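Local coordinates for uncharacterized protein (Bacteroides vulgatus, PDB 4Q88), which is of incompletely known function but probably acts as a hydrolase of glycoside hydrolase family 88, at residues Y256-R259 against D263-Q266; G185-D190 against R210-A215; C52-N57 against A350-V355; R22-Y27 against A42-G47. One frame throughout, in Å; residues are numbered along the deposited sequence. Where two conformers were deposited one is given.

Overall arrangement
The chain folds as the (alpha/alpha)6 barrel of the six-hairpin clan, and its first link is contact 4, which joins helices 13-30 and 39-55 across a short connection. Helix 39-55 also supplies one half of contact 3; its partner, helix 341-358, is the last in the chain, so the loop closed here spans almost the whole barrel and ties its beginning to its end. Nested inside that loop, one after the other, lie contact 2, where strand 186-187 meets helix 209-225, and contact 1, a compact turn between helices 233-249 and 272-287. Contacts 2 and 4 lie on opposite sides of the chain's centre yet touch, through Trp214 and Val43.

Contact 1. Residues Y256-R259 against D263-Q266; sequences YWTR and DPEQ
Thr258 and Pro264 bring their CA atoms to within 5.5 Å of each other, as the chain leaves an extended run at 256-258, turns back, and curls into helical backbone angles at 264-266 without forming a regular helix. The Thr258 side chain is aimed at the other segment, and both of its branches bear on the proline. Its hydroxyl lies above the start of the pyrrolidine ring, with Thr258 OG1 3.5 Å from Pro264 CA, while the methyl comes alongside the CA-CB edge of that ring, Thr258 CG2 lying 3.8 Å from Pro264 CB. A chi1 of 54° puts OG1 between the backbone N and the carbonyl carbon and swings CG2 to the side of the N, where the methyl also meets the edge of the Tyr256 ring in its plane. The hydroxyl does not spend its polarity on the proline: it bonds to the carbonyl O of Ser260, within the turn that separates the segments. Across the turn, Asp263 forms an Asx motif, its OD1 accepting from Gln266 N at 3.2 Å, the donor standing well above the carboxylate plane. The same carboxylate reaches Thr200 and Asn202, which ties the turn between helices 233-249 and 272-287 to a second loop of the barrel. The example illustrates a division of labour. Between the segments the contact is one of van der Waals packing, small in area, whereas the polar groups of Thr258 and Asp263 are satisfied by bonds to the neighbouring backbone and to the adjoining loop, which is consistent with those bonds, more than the packing, setting the shape of the turn.

Contact 2. Residues G185-D190 against R210-A215; sequences GLYYRD and RGDGWA
Tyr187 and Asp212 join a short, weakly bonded antiparallel pair of strands, 180-181 with 186-187, to helix 209-225 of the (alpha/alpha)6 barrel. The polar part is a side-chain grip on strand backbone: Tyr187 N donates to Asp212 OD1 at 2.8 Å, nearly straight at 167°, and uses the syn lone pair of that oxygen. Asp212 OD2 lies 2.6 Å from Tyr187 O. A chi1 of -77° sets CG beside the helix backbone N and sends the carboxylate across to the strand. Replacing Asp212 by an alanine would probably leave the buried Tyr187 N without its acceptor and loosen the hold of the helix on the strand pair. At the far end of the tyrosine, the hydroxyl bonds to Asp176 and Arg239.

Carbon packing surrounds the carboxylate. Leu186 crosses the aspartate at about a right angle, its CB 3.7 Å from Asp212 OD1, and the Tyr187 ring presents its edge to the same oxygen, while Met243 and Phe278 of other helices also touch the acid.

The apolar part is a single pair: one turn further along the helix, Ala215 CB rests 3.9 Å from Tyr187 CD1.

Contact 3. Residues C52-N57 against A350-V355; sequences CALTGN and AACERV
Leu54 reaches from helix 39-55 toward helix 341-358 and sets its forked end across two residues one turn apart, Cys352 and Val355. The fork divides its work. Leu54 CD2 lies alongside the cysteine, 3.9 Å from Cys352 SG and equally near Cys352 CA, so it covers both the sulfur and the helix surface beneath it. Leu54 CD1 turns to the valine, 3.9 Å from Val355 CG1. The two branched side chains cross obliquely, and the other valine methyl, Val355 CG2, approaches Leu54 CD2 at 4.0 Å. With chi1 at -176°, Leu54 CG extends away from the backbone N, which carries both methyls out to the facing helix. In the (alpha/alpha)6 barrel this meeting is a closure: helix 39-55 comes early in the chain and helix 341-358 is its last, and helix 13-30 contributes Ile20 beside Leu54 and Leu16 beside Val355. A serine in place of Leu54 would lack both methyls and would probably open a gap over Cys352 SG and Val355 CG1. The packing is apolar, and the leucine methyls also rest on the backbone of Cys352; the polar groups nearby belong to the end of helix 39-55. There Thr55 OG1 accepts from Asn57 N at 3.2 Å, an ST turn, and also bonds to the carbonyl O of Val51. Gly56, the first residue to leave the helix, takes a positive phi of 66°, and the chain then sets off into the next helix with Asn57 at its N-cap position, where Asn57 OD1 accepts from the backbone N of Tyr60.

Contact 4. Residues R22-Y27 against A42-G47; sequences RVNQRY and AVYHTG
Tyr27 and Tyr44 stack face to face between helices 13-30 and 39-55, neighbours at the start of the (alpha/alpha)6 barrel. The ring centroids are 4.3 Å apart and the planes open at 30°, so the stack is a splayed and offset one: Tyr27 CE2 sits over the centre of the Tyr44 ring, whereas Tyr44 CD1 lies toward the rim of the Tyr27 ring. The closest atoms of the two rings are Tyr27 CD2 and Tyr44 CZ, 3.5 Å apart. Both residues have CG anti to the backbone N, Tyr27 at -176°, which carries each ring out from its helix, so that the two overlap while pointing in opposite directions. Stacking continues beyond the pair, with His31 on Tyr27.

The hydrogen bonding runs along the edge of the same ring. Tyr44 OH donates to Asn24 OD1 at 2.6 Å, the donor tilted 28° from the carbonyl plane, and the hydroxyl also receives Gln28 NE2. Asn24 ND2 in turn bonds to Asn48 OD1. The amide is therefore held at both ends, which fixes its flip, and the buried phenol both gives and accepts. Aromatic contact and polar chain act on one side chain, so Tyr44 is constrained over its face and at its tip.

Contact 1. Residues Y256-R259 against D263-Q266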
loop_
_atom_site.group_PDB
_atom_site.type_symbol
_atom_site.label_atom_id
_atom_site.label_comp_id
_atom_site.label_asym_id
_atom_site.label_seq_id
_atom_site.Cartn_x
_atom_site.Cartn_y
_atom_site.Cartn_z
ATOM N N TYR A 256 -6.205 -0.463 16.979
ATOM C CA TYR A 256 -5.863 -1.254 15.812
ATOM C C TYR A 256 -7.126 -1.820 15.151
ATOM O O TYR A 256 -8.248 -1.694 15.704
ATOM C CB TYR A 256 -4.910 -2.344 16.167
ATOM C CG TYR A 256 -5.422 -3.308 17.260
ATOM C CD1 TYR A 256 -6.308 -4.330 16.958
ATOM C CD2 TYR A 256 -4.967 -3.209 18.588
ATOM C CE1 TYR A 256 -6.755 -5.204 17.935
ATOM C CE2 TYR A 256 -5.424 -4.092 19.565
ATOM C CZ TYR A 256 -6.301 -5.062 19.240
ATOM O OH TYR A 256 -6.698 -5.914 20.251
ATOM N N TRP A 257 -6.937 -2.427 13.972
ATOM C CA TRP A 257 -7.954 -3.216 13.318
ATOM C C TRP A 257 -7.540 -4.675 13.329
ATOM O O TRP A 257 -6.349 -4.990 13.137
ATOM C CB TRP A 257 -8.149 -2.742 11.884
ATOM C CG TRP A 257 -8.899 -1.430 11.794
ATOM C CD1 TRP A 257 -10.226 -1.274 11.474
ATOM C CD2 TRP A 257 -8.367 -0.093 11.925
ATOM N NE1 TRP A 257 -10.544 0.054 11.467
ATOM C CE2 TRP A 257 -9.444 0.804 11.751
ATOM C CE3 TRP A 257 -7.103 0.430 12.275
ATOM C CZ2 TRP A 257 -9.287 2.197 11.834
ATOM C CZ3 TRP A 257 -6.944 1.816 12.308
ATOM C CH2 TRP A 257 -8.031 2.676 12.125
ATOM N N THR A 258 -8.472 -5.574 13.600
ATOM C CA THR A 258 -8.180 -7.016 13.534
ATOM C C THR A 258 -8.148 -7.568 12.109
ATOM O O THR A 258 -8.786 -7.019 11.181
ATOM C CB THR A 258 -9.226 -7.813 14.355
ATOM O OG1 THR A 258 -10.561 -7.477 13.940
ATOM C CG2 THR A 258 -9.097 -7.504 15.807
ATOM N N ARG A 259 -7.462 -8.688 11.930
ATOM C CA ARG A 259 -7.233 -9.230 10.618
ATOM C C ARG A 259 -8.527 -9.541 9.827
ATOM O O ARG A 259 -8.538 -9.379 8.611
ATOM C CB ARG A 259 -6.376 -10.482 10.747
ATOM C CG ARG A 259 -4.908 -10.188 11.102
ATOM C CD ARG A 259 -4.266 -11.481 11.598
ATOM N NE ARG A 259 -4.587 -11.697 12.990
ATOM C CZ ARG A 259 -4.377 -12.833 13.637
ATOM N NH1 ARG A 259 -3.706 -13.839 13.027
ATOM N NH2 ARG A 259 -4.745 -12.930 14.924
ATOM N N ASP A 263 -14.996 -9.536 12.287
ATOM C CA ASP A 263 -14.997 -10.690 13.226
ATOM C C ASP A 263 -13.681 -10.699 14.022
ATOM O O ASP A 263 -12.758 -11.485 13.741
ATOM C CB ASP A 263 -15.210 -11.973 12.502
ATOM C CG ASP A 263 -15.581 -13.115 13.448
ATOM O OD1 ASP A 263 -15.354 -12.978 14.663
ATOM O OD2 ASP A 263 -16.135 -14.140 13.000
ATOM N N PRO A 264 -13.585 -9.830 15.012
ATOM C CA PRO A 264 -12.354 -9.805 15.791
ATOM C C PRO A 264 -12.053 -11.131 16.489
ATOM O O PRO A 264 -10.875 -11.471 16.611
ATOM C CB PRO A 264 -12.582 -8.686 16.828
ATOM C CG PRO A 264 -13.919 -8.144 16.589
ATOM C CD PRO A 264 -14.499 -8.723 15.352
ATOM N N GLU A 265 -13.077 -11.900 16.858
ATOM C CA GLU A 265 -12.889 -13.172 17.593
ATOM C C GLU A 265 -12.246 -14.277 16.729
ATOM O O GLU A 265 -11.523 -15.144 17.228
ATOM C CB GLU A 265 -14.246 -13.665 18.048
ATOM C CG GLU A 265 -14.885 -12.939 19.217
ATOM C CD GLU A 265 -15.278 -11.482 18.978
ATOM O OE1 GLU A 265 -15.753 -11.111 17.884
ATOM O OE2 GLU A 265 -15.055 -10.702 19.928
ATOM N N GLN A 266 -12.496 -14.238 15.424
ATOM C CA GLN A 266 -11.928 -15.207 14.512
ATOM C C GLN A 266 -10.395 -15.127 14.460
ATOM O O GLN A 266 -9.736 -16.136 14.452
ATOM C CB GLN A 266 -12.470 -15.036 13.110
ATOM C CG GLN A 266 -11.612 -15.781 12.125
ATOM C CD GLN A 266 -12.224 -15.879 10.804
ATOM O OE1 GLN A 266 -13.270 -16.490 10.650
ATOM N NE2 GLN A 266 -11.589 -15.257 9.824
#

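Contact 2. Residues G185-D190 against R210-A215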
loop_
_atom_site.group_PDB
_atom_site.type_symbol
_atom_site.label_atom_id
_atom_site.label_comp_id
_atom_site.label_asym_id
_atom_site.label_seq_id
_atom_site.Cartn_x
_atom_site.Cartn_y
_atom_site.Cartn_z
ATOM N N GLY A 185 -19.072 -1.366 1.877
ATOM C CA GLY A 185 -18.039 -0.370 1.522
ATOM C C GLY A 185 -16.642 -0.876 1.752
ATOM O O GLY A 185 -15.731 -0.068 2.003
ATOM N N LEU A 186 -16.451 -2.205 1.678
ATOM C CA LEU A 186 -15.127 -2.811 1.828
ATOM C C LEU A 186 -14.934 -3.873 0.767
ATOM O O LEU A 186 -15.919 -4.340 0.173
ATOM C CB LEU A 186 -14.980 -3.436 3.236
ATOM C CG LEU A 186 -15.061 -2.509 4.449
ATOM C CD1 LEU A 186 -15.078 -3.344 5.728
ATOM C CD2 LEU A 186 -13.878 -1.570 4.469
ATOM N N TYR A 187 -13.665 -4.219 0.532
ATOM C CA TYR A 187 -13.239 -5.219 -0.403
ATOM C C TYR A 187 -12.937 -6.553 0.289
ATOM O O TYR A 187 -12.233 -6.600 1.333
ATOM C CB TYR A 187 -11.940 -4.837 -1.104
ATOM C CG TYR A 187 -12.096 -3.687 -2.078
ATOM C CD1 TYR A 187 -11.955 -2.389 -1.670
ATOM C CD2 TYR A 187 -12.341 -3.930 -3.405
ATOM C CE1 TYR A 187 -12.105 -1.345 -2.579
ATOM C CE2 TYR A 187 -12.449 -2.926 -4.327
ATOM C CZ TYR A 187 -12.342 -1.629 -3.909
ATOM O OH TYR A 187 -12.496 -0.619 -4.830
ATOM N N TYR A 188 -13.435 -7.635 -0.320
ATOM C CA TYR A 188 -12.962 -8.991 -0.052
ATOM C C TYR A 188 -11.571 -9.122 -0.673
ATOM O O TYR A 188 -11.233 -8.436 -1.664
ATOM C CB TYR A 188 -13.874 -10.048 -0.665
ATOM C CG TYR A 188 -15.282 -10.002 -0.093
ATOM C CD1 TYR A 188 -15.546 -10.526 1.188
ATOM C CD2 TYR A 188 -16.333 -9.470 -0.804
ATOM C CE1 TYR A 188 -16.821 -10.468 1.742
ATOM C CE2 TYR A 188 -17.620 -9.418 -0.259
ATOM C CZ TYR A 188 -17.852 -9.932 1.011
ATOM O OH TYR A 188 -19.141 -9.869 1.563
ATOM N N ARG A 189 -10.769 -9.976 -0.080
ATOM C CA ARG A 189 -9.384 -10.036 -0.540
ATOM C C ARG A 189 -9.147 -10.683 -1.905
ATOM O O ARG A 189 -8.162 -10.363 -2.548
ATOM C CB ARG A 189 -8.458 -10.566 0.509
ATOM C CG ARG A 189 -8.469 -12.053 0.683
ATOM C CD ARG A 189 -7.417 -12.507 1.678
ATOM N NE ARG A 189 -6.030 -12.489 1.170
ATOM C CZ ARG A 189 -5.008 -13.032 1.833
ATOM N NH1 ARG A 189 -5.225 -13.653 3.011
ATOM N NH2 ARG A 189 -3.769 -12.968 1.347
ATOM N N ASP A 190 -10.033 -11.584 -2.334
ATOM C CA ASP A 190 -10.004 -12.151 -3.682
ATOM C C ASP A 190 -11.317 -12.932 -3.849
ATOM O O ASP A 190 -12.153 -12.979 -2.913
ATOM C CB ASP A 190 -8.754 -13.021 -3.933
ATOM C CG ASP A 190 -8.685 -14.262 -3.023
ATOM O OD1 ASP A 190 -9.714 -14.975 -2.859
ATOM O OD2 ASP A 190 -7.587 -14.479 -2.457
ATOM N N ARG A 210 -5.348 -6.194 6.110
ATOM C CA ARG A 210 -4.229 -5.674 5.284
ATOM C C ARG A 210 -4.746 -5.473 3.844
ATOM O O ARG A 210 -4.384 -4.485 3.190
ATOM C CB ARG A 210 -3.001 -6.602 5.342
ATOM C CG ARG A 210 -2.042 -6.234 4.289
ATOM C CD ARG A 210 -0.629 -6.693 4.563
ATOM N NE ARG A 210 -0.408 -8.124 4.442
ATOM C CZ ARG A 210 0.098 -8.897 5.401
ATOM N NH1 ARG A 210 0.347 -10.196 5.139
ATOM N NH2 ARG A 210 0.364 -8.419 6.599
ATOM N N GLY A 211 -5.645 -6.327 3.362
ATOM C CA GLY A 211 -6.232 -6.186 1.999
ATOM C C GLY A 211 -6.918 -4.823 1.820
ATOM O O GLY A 211 -6.682 -4.076 0.845
ATOM N N ASP A 212 -7.823 -4.506 2.724
ATOM C CA ASP A 212 -8.491 -3.232 2.706
ATOM C C ASP A 212 -7.566 -2.072 3.009
ATOM O O ASP A 212 -7.764 -0.957 2.425
ATOM C CB ASP A 212 -9.741 -3.207 3.561
ATOM C CG ASP A 212 -10.884 -3.897 2.891
ATOM O OD1 ASP A 212 -11.476 -3.260 2.027
ATOM O OD2 ASP A 212 -11.087 -5.139 3.111
ATOM N N GLY A 213 -6.538 -2.303 3.809
ATOM C CA GLY A 213 -5.471 -1.288 3.982
ATOM C C GLY A 213 -4.796 -0.945 2.668
ATOM O O GLY A 213 -4.599 0.231 2.342
ATOM N N TRP A 214 -4.410 -1.984 1.919
ATOM C CA TRP A 214 -3.789 -1.739 0.612
ATOM C C TRP A 214 -4.717 -0.857 -0.252
ATOM O O TRP A 214 -4.288 0.161 -0.842
ATOM C CB TRP A 214 -3.513 -3.056 -0.126
ATOM C CG TRP A 214 -2.428 -3.935 0.406
ATOM C CD1 TRP A 214 -2.532 -5.285 0.618
ATOM C CD2 TRP A 214 -1.068 -3.592 0.746
ATOM N NE1 TRP A 214 -1.348 -5.775 1.027
ATOM C CE2 TRP A 214 -0.450 -4.760 1.178
ATOM C CE3 TRP A 214 -0.333 -2.413 0.763
ATOM C CZ2 TRP A 214 0.863 -4.791 1.593
ATOM C CZ3 TRP A 214 0.980 -2.459 1.204
ATOM C CH2 TRP A 214 1.556 -3.637 1.587
ATOM N N ALA A 215 -6.010 -1.201 -0.298
ATOM C CA ALA A 215 -6.940 -0.496 -1.138
ATOM C C ALA A 215 -7.112 0.964 -0.716
ATOM O O ALA A 215 -7.053 1.885 -1.559
ATOM C CB ALA A 215 -8.319 -1.201 -1.160
#

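Contact 3. Residues C52-N57 against A350-V355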
loop_
_atom_site.group_PDB
_atom_site.type_symbol
_atom_site.label_atom_id
_atom_site.label_comp_id
_atom_site.label_asym_id
_atom_site.label_seq_id
_atom_site.Cartn_x
_atom_site.Cartn_y
_atom_site.Cartn_z
ATOM N N CYS A 52 11.910 10.288 2.149
ATOM C CA CYS A 52 12.714 11.239 1.361
ATOM C C CYS A 52 11.935 12.479 1.008
ATOM O O CYS A 52 12.480 13.622 1.039
ATOM C CB CYS A 52 13.257 10.627 0.100
ATOM S SG CYS A 52 14.462 9.345 0.398
ATOM N N ALA A 53 10.663 12.334 0.672
ATOM C CA ALA A 53 9.841 13.517 0.429
ATOM C C ALA A 53 9.713 14.419 1.653
ATOM O O ALA A 53 9.607 15.639 1.551
ATOM C CB ALA A 53 8.439 13.105 -0.058
ATOM N N LEU A 54 9.602 13.809 2.829
ATOM C CA LEU A 54 9.374 14.545 4.067
ATOM C C LEU A 54 10.666 15.179 4.546
ATOM O O LEU A 54 10.619 16.241 5.155
ATOM C CB LEU A 54 8.891 13.623 5.177
ATOM C CG LEU A 54 8.534 14.248 6.500
ATOM C CD1 LEU A 54 7.245 15.044 6.397
ATOM C CD2 LEU A 54 8.409 13.144 7.544
ATOM N N THR A 55 11.789 14.542 4.273
ATOM C CA THR A 55 13.044 14.904 4.937
ATOM C C THR A 55 14.168 15.377 4.027
ATOM O O THR A 55 15.134 15.998 4.484
ATOM C CB THR A 55 13.632 13.718 5.759
ATOM O OG1 THR A 55 14.100 12.679 4.880
ATOM C CG2 THR A 55 12.645 13.183 6.805
ATOM N N GLY A 56 14.110 15.031 2.762
ATOM C CA GLY A 56 15.192 15.312 1.851
ATOM C C GLY A 56 16.494 14.598 2.096
ATOM O O GLY A 56 17.532 15.005 1.573
ATOM N N ASN A 57 16.458 13.516 2.853
ATOM C CA ASN A 57 17.665 12.859 3.300
ATOM C C ASN A 57 18.363 12.177 2.126
ATOM O O ASN A 57 17.819 11.262 1.514
ATOM C CB ASN A 57 17.346 11.880 4.437
ATOM C CG ASN A 57 18.584 11.207 5.006
ATOM O OD1 ASN A 57 19.303 10.517 4.305
ATOM N ND2 ASN A 57 18.824 11.396 6.298
ATOM N N ALA A 350 2.536 6.022 7.486
ATOM C CA ALA A 350 1.686 6.579 8.553
ATOM C C ALA A 350 2.455 7.649 9.340
ATOM O O ALA A 350 1.924 8.728 9.608
ATOM C CB ALA A 350 1.225 5.478 9.517
ATOM N N ALA A 351 3.694 7.328 9.691
ATOM C CA ALA A 351 4.526 8.224 10.504
ATOM C C ALA A 351 4.798 9.540 9.746
ATOM O O ALA A 351 4.661 10.635 10.337
ATOM C CB ALA A 351 5.839 7.559 10.908
ATOM N N CYS A 352 5.130 9.439 8.456
ATOM C CA CYS A 352 5.391 10.662 7.649
ATOM C C CYS A 352 4.143 11.545 7.593
ATOM O O CYS A 352 4.200 12.790 7.780
ATOM C CB CYS A 352 5.841 10.327 6.251
ATOM S SG CYS A 352 7.484 9.639 6.166
ATOM N N GLU A 353 3.004 10.925 7.313
ATOM C CA GLU A 353 1.766 11.687 7.254
ATOM C C GLU A 353 1.358 12.276 8.613
ATOM O O GLU A 353 0.701 13.321 8.648
ATOM C CB GLU A 353 0.635 10.841 6.628
ATOM C CG GLU A 353 -0.443 11.663 5.913
ATOM C CD GLU A 353 -0.001 12.536 4.728
ATOM O OE1 GLU A 353 -0.610 13.594 4.563
ATOM O OE2 GLU A 353 0.899 12.182 3.934
ATOM N N ARG A 354 1.726 11.613 9.704
ATOM C CA ARG A 354 1.504 12.143 11.027
ATOM C C ARG A 354 2.283 13.457 11.257
ATOM O O ARG A 354 1.746 14.394 11.843
ATOM C CB ARG A 354 1.901 11.151 12.081
ATOM C CG ARG A 354 1.635 11.588 13.518
ATOM C CD ARG A 354 0.144 11.761 13.797
ATOM N NE ARG A 354 -0.047 12.060 15.210
ATOM C CZ ARG A 354 -1.197 12.272 15.826
ATOM N NH1 ARG A 354 -2.369 12.212 15.215
ATOM N NH2 ARG A 354 -1.148 12.529 17.111
ATOM N N VAL A 355 3.521 13.504 10.781
ATOM C CA VAL A 355 4.307 14.759 10.831
ATOM C C VAL A 355 3.545 15.852 10.088
ATOM O O VAL A 355 3.385 16.976 10.612
ATOM C CB VAL A 355 5.722 14.581 10.233
ATOM C CG1 VAL A 355 6.434 15.942 10.156
ATOM C CG2 VAL A 355 6.512 13.615 11.051
#

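Contact 4. Residues R22-Y27 against A42-G47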
loop_
_atom_site.group_PDB
_atom_site.type_symbol
_atom_site.label_atom_id
_atom_site.label_comp_id
_atom_site.label_asym_id
_atom_site.label_seq_id
_atom_site.Cartn_x
_atom_site.Cartn_y
_atom_site.Cartn_z
ATOM N N ARG A 22 14.811 6.602 13.549
ATOM C CA ARG A 22 15.145 5.379 14.293
ATOM C C ARG A 22 14.767 4.135 13.492
ATOM O O ARG A 22 15.580 3.229 13.249
ATOM C CB ARG A 22 14.432 5.363 15.641
ATOM C CG ARG A 22 14.896 4.224 16.514
ATOM C CD ARG A 22 14.039 3.945 17.726
ATOM N NE ARG A 22 13.305 5.079 18.282
ATOM C CZ ARG A 22 12.207 4.945 19.019
ATOM N NH1 ARG A 22 11.705 3.739 19.295
ATOM N NH2 ARG A 22 11.567 6.014 19.453
ATOM N N VAL A 23 13.518 4.117 13.023
ATOM C CA VAL A 23 12.993 2.978 12.236
ATOM C C VAL A 23 13.713 2.801 10.916
ATOM O O VAL A 23 14.113 1.685 10.569
ATOM C CB VAL A 23 11.471 3.134 11.997
ATOM C CG1 VAL A 23 10.922 2.096 11.022
ATOM C CG2 VAL A 23 10.730 3.107 13.316
ATOM N N ASN A 24 13.923 3.902 10.198
ATOM C CA ASN A 24 14.493 3.798 8.874
ATOM C C ASN A 24 15.978 3.477 8.942
ATOM O O ASN A 24 16.468 2.698 8.124
ATOM C CB ASN A 24 14.233 5.041 8.018
ATOM C CG ASN A 24 14.020 4.690 6.548
ATOM O OD1 ASN A 24 13.601 3.561 6.214
ATOM N ND2 ASN A 24 14.335 5.626 5.658
ATOM N N GLN A 25 16.689 4.066 9.904
ATOM C CA GLN A 25 18.118 3.773 10.041
ATOM C C GLN A 25 18.379 2.359 10.470
ATOM O O GLN A 25 19.291 1.737 9.949
ATOM C CB GLN A 25 18.804 4.759 10.951
ATOM C CG GLN A 25 18.916 6.069 10.215
ATOM C CD GLN A 25 19.342 7.221 11.073
ATOM O OE1 GLN A 25 19.835 7.041 12.191
ATOM N NE2 GLN A 25 19.150 8.435 10.549
ATOM N N ARG A 26 17.560 1.842 11.363
ATOM C CA ARG A 26 17.682 0.436 11.777
ATOM C C ARG A 26 17.538 -0.459 10.575
ATOM O O ARG A 26 18.367 -1.350 10.343
ATOM C CB ARG A 26 16.647 0.085 12.830
ATOM C CG ARG A 26 16.765 -1.351 13.371
ATOM C CD ARG A 26 15.455 -1.859 13.927
ATOM N NE ARG A 26 15.333 -3.319 13.884
ATOM C CZ ARG A 26 14.691 -4.024 12.936
ATOM N NH1 ARG A 26 14.085 -3.429 11.871
ATOM N NH2 ARG A 26 14.658 -5.361 13.052
ATOM N N TYR A 27 16.498 -0.225 9.769
ATOM C CA TYR A 27 16.268 -1.100 8.620
ATOM C C TYR A 27 17.433 -1.036 7.604
ATOM O O TYR A 27 17.953 -2.073 7.175
ATOM C CB TYR A 27 14.915 -0.766 7.942
ATOM C CG TYR A 27 14.642 -1.705 6.838
ATOM C CD1 TYR A 27 14.063 -2.936 7.092
ATOM C CD2 TYR A 27 14.995 -1.401 5.546
ATOM C CE1 TYR A 27 13.855 -3.842 6.081
ATOM C CE2 TYR A 27 14.793 -2.297 4.524
ATOM C CZ TYR A 27 14.209 -3.511 4.801
ATOM O OH TYR A 27 13.987 -4.415 3.795
ATOM N N ALA A 42 9.741 -3.794 -2.567
ATOM C CA ALA A 42 9.275 -2.637 -3.270
ATOM C C ALA A 42 8.321 -1.787 -2.421
ATOM O O ALA A 42 8.330 -0.574 -2.536
ATOM C CB ALA A 42 8.568 -3.030 -4.574
ATOM N N VAL A 43 7.502 -2.426 -1.584
ATOM C CA VAL A 43 6.610 -1.650 -0.669
ATOM C C VAL A 43 7.477 -0.885 0.366
ATOM O O VAL A 43 7.206 0.250 0.656
ATOM C CB VAL A 43 5.555 -2.535 0.010
ATOM C CG1 VAL A 43 4.812 -1.774 1.133
ATOM C CG2 VAL A 43 4.574 -2.990 -1.053
ATOM N N TYR A 44 8.527 -1.521 0.870
ATOM C CA TYR A 44 9.451 -0.849 1.781
ATOM C C TYR A 44 9.948 0.435 1.048
ATOM O O TYR A 44 9.912 1.543 1.609
ATOM C CB TYR A 44 10.623 -1.704 2.250
ATOM C CG TYR A 44 11.670 -0.742 2.808
ATOM C CD1 TYR A 44 11.504 -0.147 4.051
ATOM C CD2 TYR A 44 12.718 -0.316 1.996
ATOM C CE1 TYR A 44 12.416 0.834 4.511
ATOM C CE2 TYR A 44 13.633 0.643 2.442
ATOM C CZ TYR A 44 13.475 1.205 3.692
ATOM O OH TYR A 44 14.318 2.202 4.094
ATOM N N HIS A 45 10.370 0.291 -0.225
ATOM C CA HIS A 45 10.846 1.474 -0.977
ATOM C C HIS A 45 9.801 2.542 -1.135
ATOM O O HIS A 45 10.159 3.701 -1.138
ATOM C CB HIS A 45 11.538 1.109 -2.285
ATOM C CG HIS A 45 12.865 0.485 -2.041
ATOM N ND1 HIS A 45 13.980 1.243 -1.756
ATOM C CD2 HIS A 45 13.225 -0.805 -1.847
ATOM C CE1 HIS A 45 14.995 0.439 -1.509
ATOM N NE2 HIS A 45 14.552 -0.807 -1.524
ATOM N N THR A 46 8.521 2.220 -1.316
ATOM C CA THR A 46 7.477 3.277 -1.247
ATOM C C THR A 46 7.496 4.062 0.078
ATOM O O THR A 46 7.362 5.293 0.085
ATOM C CB THR A 46 6.037 2.761 -1.582
ATOM O OG1 THR A 46 5.495 1.924 -0.547
ATOM C CG2 THR A 46 6.050 2.017 -2.880
ATOM N N GLY A 47 7.714 3.385 1.191
ATOM C CA GLY A 47 7.886 4.051 2.462
ATOM C C GLY A 47 9.112 4.921 2.518
ATOM O O GLY A 47 9.073 6.076 2.950
#